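Local coordinates for uncharacterized protein (Pseudomonas aeruginosa UCBPP-PA14, PDB 3FD9), which acts as a transcriptional antiactivator of type III secretion genes, probably by disrupting self-association and DNA binding of the activator ExsA, at residues G26-A30 with R31-L35; D81-C84 with A85-D89; D101-L104 with L105-G109. One frame throughout, in Å; residues are numbered along the deposited sequence.

Contact 1. Residues G26-A30 with R31-L35; sequences GIISA and RQLAL
Ser29 is the N-cap of helix 30-39, where the chain turns from the loop after helix 19-24 into the first helical turn, and its carbonyl O receives Leu33 N at 3.0 Å while Ala30 O receives Ala34 N at 3.1 Å. The hydroxyl of Ser29 is placed by a chi1 of 70°, which sets OG between its own backbone N and carbonyl carbon and turns it over the helix end, where it accepts from Gln32 N at 3.1 Å. The second half of the exchange comes from Gln32. Its chain, extended beyond CG, runs back along the loop to bring OE1 within 2.9 Å of Ser29 N; the bond is nearly straight (173° at the hydrogen), in the carbonyl plane and on a lone pair. The far end of the same amide is fixed as well, since NE2 donates to Leu64 O. Ile28 packs its CG2 branch obliquely across the base of Gln32, 3.9 Å from Gln32 CB, and also reaches Leu33 CB at 4.1 Å. The Arg31 chain bends at chi3, and Ser29 OG lies over one face of its guanidinium; a water bonded to Ser29 OG also accepts a weak bond from Arg31 NH2. The reciprocal serine and glutamine bonds form a capping box, which caps the N-terminus of helix 30-39 soon after the Schellman motif at Gly26 that ends the preceding helix.

Contact 2. Residues D81-C84 with A85-D89; sequences DGWC and AELGD
Trp83 and Leu87 make a light contact across a short 3-10 turn, the methyl CD1 of Leu87 coming obliquely to the six-membered part of the indole, 4.3 Å from Trp83 CZ3. The Leu87 side chain sets out toward 81-84, and on its way CB passes 3.4 Å from Cys84 O. Cys84 itself serves the ring from another direction. With SG anti to its carbonyl carbon (chi1 -63°), the sulfur folds back and lies over the centre of the Trp83 ring, 3.7 Å above the plane, so one face of the indole is covered by its own sequence neighbour. Trp83 NE1 donates to Gln47 OE1, which ties the rotation of the ring to helix 42-50, while Cys75 and Ala76 of helix 66-76 also pack against it.

The backbone that holds these groups is a run of three successive i to i+3 bonds. Ala85 N reaches Gly82 O at 3.1 Å, Glu86 N reaches Trp83 O at 2.9 Å and Leu87 N reaches Cys84 O at 3.1 Å. Glu86 bends at chi2, and its carboxylate end leads away from the turn while its CB stays near Trp83 O. Such a repeat of bonds is the signature of a 3-10 turn, here at 83-86 in the loop that leads from helix 66-76 to strand 90-92, with the tryptophan plugged between helices 42-50 and 66-76.

Contact 3. Residues D101-L104 with L105-G109; sequences DWVL and LPVYG
Val103 and Val107 run alongside each other in the same direction, and their torsions turn one branch of each toward the other: in Val103 it is CG1, anti to the backbone N (chi1 -177°), whereas in Val107 chi1 163° sets CG1 anti to the backbone N and leaves CG2, anti to the carbonyl carbon, to meet Val103. These two methyls meet at 3.9 Å. Beneath them Val107 N donates to Val103 O at 2.7 Å. One residue on, Tyr108 N reaches Leu104 O at 2.9 Å, and so the regular i to i+4 pattern is in force after Pro106.

Before it the helix is irregular. The proline nitrogen carries no hydrogen for the preceding turn, and its ring lies against the carbonyls there: CD sits 3.0 Å from Val103 O, and CG 3.5 Å from Asp101 O and 3.7 Å from Trp102 O, the last being the oxygen that an N-H at 106 would have used. The helix kinks here and widens into a pi-type turn over 101-104. On the flank of the kink Asp101 OD1 comes within 4.2 Å of Leu105 CD1. The other carboxylate oxygen, OD2, is gripped by Gln97 NE2 and by a salt bridge to Arg31 of the third subunit, whose Met39 also packs on Leu105.

Much of the remaining surface is packed by the same chain, although Arg31 and Arg38 of the third subunit touch Trp102 and Tyr108. Leu104 sinks among Trp193, Met197 and Leu200 of helix 193-203, the Tyr108 ring stacks with Trp193, Val107 rests on Trp239 and Leu240 of helix 232-241, and Trp102 and Pro106 face helix 52-60 through Arg60.

The three contacts follow one another along the chain without overlapping. Contacts 2 and 3, with centres about 22 Å apart, touch within the subunit where Asp89 OD2 packs 4.0 Å from Trp102 CZ2; Arg57 serves both, forming a salt bridge with Asp89 and lying against Trp102. Contact 1 stands apart from both, its centre about 19 Å from that of contact 2 and about 26 Å from that of contact 3, the nearest atoms in either case being about 10 Å away. Assembly joins what the single chain separates: Arg31 of contact 1 meets Asp101 of a neighbouring subunit, in a salt bridge at one interface and a long, weak ion pair at another.

Contact 1. Residues G26-A30 with R31-L35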
loop_
_atom_site.group_PDB
_atom_site.type_symbol
_atom_site.label_atom_id
_atom_site.label_comp_id
_atom_site.label_asym_id
_atom_site.label_seq_id
_atom_site.Cartn_x
_atom_site.Cartn_y
_atom_site.Cartn_z
ATOM N N GLY A 26 3.412 4.246 -1.283
ATOM C CA GLY A 26 3.963 3.522 -0.148
ATOM C C GLY A 26 5.312 4.063 0.289
ATOM O O GLY A 26 6.185 3.319 0.736
ATOM N N ILE A 27 5.490 5.369 0.145
ATOM C CA ILE A 27 6.722 6.010 0.569
ATOM C C ILE A 27 6.606 6.375 2.042
ATOM O O ILE A 27 7.584 6.308 2.791
ATOM C CB ILE A 27 7.014 7.267 -0.276
ATOM C CG1 ILE A 27 7.192 6.877 -1.738
ATOM C CG2 ILE A 27 8.283 7.967 0.197
ATOM C CD1 ILE A 27 8.387 5.953 -1.973
ATOM N N ILE A 28 5.390 6.748 2.438
ATOM C CA ILE A 28 5.076 7.168 3.795
ATOM C C ILE A 28 3.835 6.407 4.285
ATOM O O ILE A 28 2.773 6.472 3.663
ATOM C CB ILE A 28 4.770 8.671 3.827
ATOM C CG1 ILE A 28 5.887 9.453 3.142
ATOM C CG2 ILE A 28 4.589 9.154 5.246
ATOM C CD1 ILE A 28 5.978 10.907 3.557
ATOM N N SER A 29 3.958 5.683 5.393
ATOM C CA SER A 29 2.820 4.932 5.904
ATOM C C SER A 29 1.783 5.864 6.524
ATOM O O SER A 29 2.071 7.025 6.794
ATOM C CB SER A 29 3.275 3.895 6.927
ATOM O OG SER A 29 3.719 4.529 8.111
ATOM N N ALA A 30 0.573 5.358 6.743
ATOM C CA ALA A 30 -0.474 6.147 7.381
ATOM C C ALA A 30 -0.016 6.559 8.767
ATOM O O ALA A 30 -0.170 7.717 9.166
ATOM C CB ALA A 30 -1.766 5.357 7.465
ATOM N N ARG A 31 0.548 5.600 9.498
ATOM C CA ARG A 31 1.096 5.853 10.822
ATOM C C ARG A 31 2.089 7.016 10.784
ATOM O O ARG A 31 2.008 7.943 11.595
ATOM C CB ARG A 31 1.784 4.597 11.345
ATOM C CG ARG A 31 2.039 4.605 12.835
ATOM C CD ARG A 31 2.885 3.419 13.265
ATOM N NE ARG A 31 4.085 3.294 12.443
ATOM C CZ ARG A 31 5.089 4.175 12.411
ATOM N NH1 ARG A 31 5.049 5.278 13.154
ATOM N NH2 ARG A 31 6.138 3.957 11.622
ATOM N N GLN A 32 3.028 6.958 9.843
ATOM C CA GLN A 32 4.091 7.963 9.761
ATOM C C GLN A 32 3.548 9.339 9.442
ATOM O O GLN A 32 3.911 10.322 10.090
ATOM C CB GLN A 32 5.136 7.579 8.725
ATOM C CG GLN A 32 5.960 6.378 9.141
ATOM C CD GLN A 32 6.862 5.884 8.037
ATOM O OE1 GLN A 32 6.460 5.819 6.873
ATOM N NE2 GLN A 32 8.096 5.538 8.394
ATOM N N LEU A 33 2.673 9.405 8.447
ATOM C CA LEU A 33 2.065 10.669 8.065
ATOM C C LEU A 33 1.376 11.350 9.255
ATOM O O LEU A 33 1.489 12.556 9.430
ATOM C CB LEU A 33 1.060 10.456 6.938
ATOM C CG LEU A 33 0.570 11.733 6.265
ATOM C CD1 LEU A 33 1.590 12.175 5.233
ATOM C CD2 LEU A 33 -0.782 11.523 5.625
ATOM N N ALA A 34 0.677 10.584 10.079
ATOM C CA ALA A 34 -0.056 11.162 11.198
ATOM C C ALA A 34 0.877 11.854 12.177
ATOM O O ALA A 34 0.532 12.880 12.762
ATOM C CB ALA A 34 -0.882 10.090 11.916
ATOM N N LEU A 35 2.059 11.283 12.366
ATOM C CA LEU A 35 3.003 11.832 13.320
ATOM C C LEU A 35 3.573 13.115 12.747
ATOM O O LEU A 35 3.690 14.129 13.435
ATOM C CB LEU A 35 4.116 10.830 13.589
ATOM C CG LEU A 35 5.275 11.322 14.452
ATOM C CD1 LEU A 35 4.791 11.870 15.788
ATOM C CD2 LEU A 35 6.287 10.195 14.647
HETATM O O HOH W 1 5.167 2.913 9.325
#

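Contact 2. Residues D81-C84 with A85-D89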
loop_
_atom_site.group_PDB
_atom_site.type_symbol
_atom_site.label_atom_id
_atom_site.label_comp_id
_atom_site.label_asym_id
_atom_site.label_seq_id
_atom_site.Cartn_x
_atom_site.Cartn_y
_atom_site.Cartn_z
ATOM N N ASP A 81 14.326 28.425 6.172
ATOM C CA ASP A 81 13.394 28.062 5.100
ATOM C C ASP A 81 14.004 27.108 4.078
ATOM O O ASP A 81 13.311 26.598 3.196
ATOM C CB ASP A 81 12.868 29.314 4.399
ATOM C CG ASP A 81 11.914 30.105 5.266
ATOM O OD1 ASP A 81 11.833 31.343 5.094
ATOM O OD2 ASP A 81 11.250 29.484 6.124
ATOM N N GLY A 82 15.304 26.879 4.197
ATOM C CA GLY A 82 15.986 25.922 3.345
ATOM C C GLY A 82 16.449 24.715 4.135
ATOM O O GLY A 82 17.480 24.124 3.823
ATOM N N TRP A 83 15.673 24.359 5.159
ATOM C CA TRP A 83 15.996 23.249 6.053
ATOM C C TRP A 83 16.052 21.918 5.314
ATOM O O TRP A 83 16.849 21.046 5.652
ATOM C CB TRP A 83 14.990 23.170 7.195
ATOM C CG TRP A 83 13.561 23.000 6.752
ATOM C CD1 TRP A 83 12.704 23.981 6.332
ATOM C CD2 TRP A 83 12.813 21.777 6.713
ATOM N NE1 TRP A 83 11.477 23.440 6.023
ATOM C CE2 TRP A 83 11.519 22.089 6.248
ATOM C CE3 TRP A 83 13.116 20.445 7.019
ATOM C CZ2 TRP A 83 10.537 21.123 6.077
ATOM C CZ3 TRP A 83 12.141 19.490 6.849
ATOM C CH2 TRP A 83 10.866 19.830 6.385
ATOM N N CYS A 84 15.209 21.773 4.299
ATOM C CA CYS A 84 15.202 20.573 3.474
ATOM C C CYS A 84 16.581 20.245 2.910
ATOM O O CYS A 84 16.885 19.090 2.618
ATOM C CB CYS A 84 14.221 20.741 2.320
ATOM S SG CYS A 84 12.524 20.942 2.837
ATOM N N ALA A 85 17.409 21.267 2.743
ATOM C CA ALA A 85 18.708 21.090 2.121
ATOM C C ALA A 85 19.655 20.298 3.012
ATOM O O ALA A 85 20.748 19.932 2.581
ATOM C CB ALA A 85 19.312 22.443 1.773
ATOM N N GLU A 86 19.238 20.039 4.249
ATOM C CA GLU A 86 20.072 19.317 5.207
ATOM C C GLU A 86 19.709 17.845 5.292
ATOM O O GLU A 86 20.361 17.072 5.994
ATOM C CB GLU A 86 19.974 19.953 6.592
ATOM C CG GLU A 86 20.856 21.172 6.758
ATOM C CD GLU A 86 22.324 20.850 6.521
ATOM O OE1 GLU A 86 22.812 19.853 7.105
ATOM O OE2 GLU A 86 22.990 21.588 5.754
ATOM N N LEU A 87 18.663 17.458 4.575
ATOM C CA LEU A 87 18.211 16.078 4.585
ATOM C C LEU A 87 19.069 15.220 3.673
ATOM O O LEU A 87 19.344 15.596 2.540
ATOM C CB LEU A 87 16.754 15.995 4.132
ATOM C CG LEU A 87 15.735 16.601 5.090
ATOM C CD1 LEU A 87 14.373 16.665 4.436
ATOM C CD2 LEU A 87 15.691 15.793 6.355
ATOM N N GLY A 88 19.483 14.064 4.172
ATOM C CA GLY A 88 20.202 13.093 3.371
ATOM C C GLY A 88 20.176 11.748 4.069
ATOM O O GLY A 88 19.651 11.625 5.180
ATOM N N ASP A 89 20.742 10.737 3.420
ATOM C CA ASP A 89 20.805 9.409 3.995
ATOM C C ASP A 89 22.244 8.982 4.187
ATOM O O ASP A 89 23.126 9.441 3.474
ATOM C CB ASP A 89 20.100 8.413 3.086
ATOM C CG ASP A 89 18.632 8.720 2.921
ATOM O OD1 ASP A 89 17.873 8.540 3.902
ATOM O OD2 ASP A 89 18.239 9.130 1.807
#

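Contact 3. Residues D101-L104 with L105-G109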
loop_
_atom_site.group_PDB
_atom_site.type_symbol
_atom_site.label_atom_id
_atom_site.label_comp_id
_atom_site.label_asym_id
_atom_site.label_seq_id
_atom_site.Cartn_x
_atom_site.Cartn_y
_atom_site.Cartn_z
ATOM N N ASP A 101 19.841 0.745 -5.561
ATOM C CA ASP A 101 18.816 1.772 -5.526
ATOM C C ASP A 101 19.408 3.160 -5.470
ATOM O O ASP A 101 18.760 4.132 -5.855
ATOM C CB ASP A 101 17.913 1.567 -4.321
ATOM C CG ASP A 101 17.008 0.376 -4.478
ATOM O OD1 ASP A 101 16.480 0.174 -5.598
ATOM O OD2 ASP A 101 16.823 -0.355 -3.481
ATOM N N TRP A 102 20.637 3.247 -4.973
ATOM C CA TRP A 102 21.280 4.528 -4.770
ATOM C C TRP A 102 22.324 4.831 -5.832
ATOM O O TRP A 102 22.688 5.978 -6.035
ATOM C CB TRP A 102 21.884 4.616 -3.364
ATOM C CG TRP A 102 20.962 5.293 -2.380
ATOM C CD1 TRP A 102 20.773 6.642 -2.223
ATOM C CD2 TRP A 102 20.097 4.660 -1.431
ATOM N NE1 TRP A 102 19.843 6.880 -1.238
ATOM C CE2 TRP A 102 19.414 5.682 -0.738
ATOM C CE3 TRP A 102 19.834 3.329 -1.099
ATOM C CZ2 TRP A 102 18.491 5.414 0.264
ATOM C CZ3 TRP A 102 18.911 3.067 -0.102
ATOM C CH2 TRP A 102 18.253 4.104 0.568
ATOM N N VAL A 103 22.803 3.809 -6.521
ATOM C CA VAL A 103 23.833 4.026 -7.519
ATOM C C VAL A 103 23.421 3.468 -8.876
ATOM O O VAL A 103 23.072 4.218 -9.778
ATOM C CB VAL A 103 25.179 3.404 -7.092
ATOM C CG1 VAL A 103 26.251 3.707 -8.116
ATOM C CG2 VAL A 103 25.594 3.932 -5.747
ATOM N N LEU A 104 23.450 2.150 -9.015
ATOM C CA LEU A 104 23.303 1.529 -10.322
ATOM C C LEU A 104 22.089 2.012 -11.106
ATOM O O LEU A 104 22.212 2.374 -12.276
ATOM C CB LEU A 104 23.293 0.011 -10.201
ATOM C CG LEU A 104 24.509 -0.616 -9.510
ATOM C CD1 LEU A 104 24.413 -2.137 -9.598
ATOM C CD2 LEU A 104 25.805 -0.121 -10.113
ATOM N N LEU A 105 20.923 2.024 -10.474
ATOM C CA LEU A 105 19.705 2.441 -11.165
ATOM C C LEU A 105 19.672 3.935 -11.528
ATOM O O LEU A 105 19.360 4.293 -12.665
ATOM C CB LEU A 105 18.465 2.053 -10.358
ATOM C CG LEU A 105 18.135 0.568 -10.324
ATOM C CD1 LEU A 105 16.758 0.373 -9.747
ATOM C CD2 LEU A 105 18.213 -0.053 -11.716
ATOM N N PRO A 106 19.979 4.815 -10.564
ATOM C CA PRO A 106 20.087 6.240 -10.911
ATOM C C PRO A 106 21.133 6.480 -11.999
ATOM O O PRO A 106 20.870 7.150 -13.000
ATOM C CB PRO A 106 20.553 6.880 -9.606
ATOM C CG PRO A 106 20.017 5.963 -8.536
ATOM C CD PRO A 106 20.138 4.580 -9.120
ATOM N N VAL A 107 22.319 5.921 -11.800
ATOM C CA VAL A 107 23.410 6.083 -12.747
ATOM C C VAL A 107 23.017 5.619 -14.138
ATOM O O VAL A 107 23.373 6.249 -15.135
ATOM C CB VAL A 107 24.658 5.317 -12.290
ATOM C CG1 VAL A 107 25.624 5.128 -13.447
ATOM C CG2 VAL A 107 25.321 6.054 -11.127
ATOM N N TYR A 108 22.286 4.516 -14.213
ATOM C CA TYR A 108 21.905 3.974 -15.513
ATOM C C TYR A 108 20.875 4.852 -16.191
ATOM O O TYR A 108 20.886 5.005 -17.399
ATOM C CB TYR A 108 21.368 2.549 -15.391
ATOM C CG TYR A 108 21.097 1.924 -16.736
ATOM C CD1 TYR A 108 22.036 1.089 -17.341
ATOM C CD2 TYR A 108 19.919 2.189 -17.419
ATOM C CE1 TYR A 108 21.797 0.519 -18.583
ATOM C CE2 TYR A 108 19.673 1.631 -18.656
ATOM C CZ TYR A 108 20.615 0.797 -19.233
ATOM O OH TYR A 108 20.363 0.235 -20.460
ATOM N N GLY A 109 19.973 5.423 -15.406
ATOM C CA GLY A 109 19.003 6.355 -15.950
ATOM C C GLY A 109 19.708 7.569 -16.513
ATOM O O GLY A 109 19.354 8.080 -17.571
#